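Local structure of deseasin MCP-01 (Pseudoalteromonas sp., 3VV3) at residues 184-187 and 188-191. The protein is a collagenolytic bacterial serine protease of the subtilisin family that degrades collagen, probably cleaving peptide bonds through a Ser-His-Asp triad. Residues are numbered along the deposited sequence; the frame is centred on the assembly and turned at random.
Sequences DAIT and ASEQ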
ATOM      1  N   ASP A 184     -21.147 -13.506  -9.312  1.00  6.62           N
ATOM      2  CA  ASP A 184     -21.646 -14.031 -10.580  1.00  7.48           C
ATOM      3  C   ASP A 184     -20.604 -13.910 -11.692  1.00  7.24           C
ATOM      4  O   ASP A 184     -20.499 -14.789 -12.547  1.00  8.29           O
ATOM      5  CB  ASP A 184     -22.923 -13.301 -11.000  1.00  9.65           C
ATOM      6  CG  ASP A 184     -24.136 -13.695 -10.169  1.00 12.32           C
ATOM      7  OD1 ASP A 184     -24.044 -14.621  -9.336  1.00 12.78           O
ATOM      8  OD2 ASP A 184     -25.195 -13.061 -10.357  1.00 17.66           O
ATOM      9  N   ALA A 185     -19.850 -12.812 -11.689  1.00  5.95           N
ATOM     10  CA  ALA A 185     -18.801 -12.626 -12.679  1.00  6.61           C
ATOM     11  C   ALA A 185     -17.731 -13.697 -12.478  1.00  6.25           C
ATOM     12  O   ALA A 185     -17.192 -14.255 -13.446  1.00  6.09           O
ATOM     13  CB  ALA A 185     -18.199 -11.235 -12.563  1.00  7.89           C
ATOM     14  N   ILE A 186     -17.435 -13.992 -11.215  1.00  5.69           N
ATOM     15  CA  ILE A 186     -16.442 -15.000 -10.892  1.00  5.69           C
ATOM     16  C   ILE A 186     -16.948 -16.385 -11.278  1.00  5.46           C
ATOM     17  O   ILE A 186     -16.191 -17.210 -11.786  1.00  6.27           O
ATOM     18  CB  ILE A 186     -16.043 -14.946  -9.405  1.00  5.19           C
ATOM     19  CG1 ILE A 186     -15.366 -13.607  -9.110  1.00  4.37           C
ATOM     20  CG2 ILE A 186     -15.127 -16.121  -9.048  1.00  6.62           C
ATOM     21  CD1 ILE A 186     -15.142 -13.332  -7.617  1.00  3.41           C
ATOM     22  N   THR A 187     -18.234 -16.631 -11.052  1.00  6.94           N
ATOM     23  CA  THR A 187     -18.839 -17.882 -11.484  1.00  7.76           C
ATOM     24  C   THR A 187     -18.704 -18.066 -12.992  1.00  8.84           C
ATOM     25  O   THR A 187     -18.409 -19.166 -13.464  1.00  6.77           O
ATOM     26  CB  THR A 187     -20.308 -17.973 -11.054  1.00  8.59           C
ATOM     27  OG1 THR A 187     -20.371 -18.055  -9.626  1.00  7.57           O
ATOM     28  CG2 THR A 187     -20.973 -19.208 -11.670  1.00 10.53           C
ATOM     29  N   ALA A 188     -18.882 -16.985 -13.746  1.00  6.32           N
ATOM     30  CA  ALA A 188     -18.737 -17.066 -15.194  1.00  7.79           C
ATOM     31  C   ALA A 188     -17.299 -17.394 -15.567  1.00  9.34           C
ATOM     32  O   ALA A 188     -17.053 -18.139 -16.517  1.00  7.50           O
ATOM     33  CB  ALA A 188     -19.179 -15.776 -15.874  1.00  7.68           C
ATOM     34  N   SER A 189     -16.346 -16.818 -14.833  1.00  6.38           N
ATOM     35  CA  SER A 189     -14.947 -17.118 -15.086  1.00  5.02           C
ATOM     36  C   SER A 189     -14.661 -18.602 -14.814  1.00  8.09           C
ATOM     37  O   SER A 189     -13.858 -19.224 -15.520  1.00  5.85           O
ATOM     38  CB  SER A 189     -14.011 -16.199 -14.281  1.00  5.91           C
ATOM     39  OG  SER A 189     -13.969 -16.566 -12.916  1.00  6.80           O
ATOM     40  N   GLU A 190     -15.321 -19.179 -13.812  1.00  5.64           N
ATOM     41  CA  GLU A 190     -15.141 -20.605 -13.544  1.00  6.60           C
ATOM     42  C   GLU A 190     -15.620 -21.448 -14.718  1.00  6.15           C
ATOM     43  O   GLU A 190     -14.973 -22.422 -15.090  1.00  6.60           O
ATOM     44  CB  GLU A 190     -15.856 -21.053 -12.261  1.00 10.67           C
ATOM     45  CG  GLU A 190     -15.555 -22.523 -11.935  1.00 11.24           C
ATOM     46  CD  GLU A 190     -16.149 -22.999 -10.623  1.00 21.85           C
ATOM     47  OE1 GLU A 190     -16.906 -22.238  -9.987  1.00 17.90           O
ATOM     48  OE2 GLU A 190     -15.854 -24.154 -10.231  1.00 22.53           O
ATOM     49  N   GLN A 191     -16.755 -21.085 -15.305  1.00  7.14           N
ATOM     50  CA  GLN A 191     -17.269 -21.872 -16.423  1.00 10.26           C
ATOM     51  C   GLN A 191     -16.316 -21.774 -17.620  1.00  9.05           C
ATOM     52  O   GLN A 191     -16.284 -22.668 -18.469  1.00  6.78           O
ATOM     53  CB  GLN A 191     -18.696 -21.446 -16.817  1.00  9.48           C
ATOM     54  CG  GLN A 191     -19.671 -21.256 -15.647  1.00 15.55           C
ATOM     55  CD  GLN A 191     -19.652 -22.395 -14.631  1.00 30.96           C
ATOM     56  OE1 GLN A 191     -19.857 -23.563 -14.973  1.00 26.06           O
ATOM     57  NE2 GLN A 191     -19.422 -22.051 -13.361  1.00 24.28           N
TER
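Gln191 and Thr187 meet across the last turn of helix 180-191, the crossover helix of the beta-alpha-beta unit formed with parallel strands 166-171 and 195-199 of the subtilase core. They illustrate how a side chain can fold back on its own helix and take a carbonyl already used by the backbone. Starting at the glutamine CB, 4.1 Å from Thr187 O, the chain runs to Gln191 CG, which sits 3.3 Å from the same oxygen. A bend at the second torsion (chi2 -47°) brings the amide round beside Thr187 O. CD follows, and at the tip Gln191 NE2 donates to Thr187 O over 3.1 Å. The methyl CG2 of Thr187 lies alongside Gln191 NE2 at 3.7 Å. Thr187 OG1 is hydrogen-bonded to Asn219 OD1 and Ala183 O.

Two residues earlier, Ser189 also folds back on a carbonyl that the backbone uses, here three residues before it rather than four. Ser189 OG, held between the backbone N and the carbonyl carbon (chi1 75°), donates to Ile186 O at 2.6 Å, an acceptor that also takes the routine i to i+4 bond from Glu190 N. Asn221 ND2 is also hydrogen-bonded to Ser189 OG, so the buried hydroxyl ties the helix to a neighbouring loop. An alanine in place of Ser189 would remove OG and would probably cost Asn221 ND2 this partner and Ile186 O its second donor. Ser189 also touches Val157 of helix 146-161, against which Ala185 packs. At Thr187 O the two glutamine donors, backbone N and NE2, arrive from opposite faces of the carbonyl plane, NE2 tilted 33° from it.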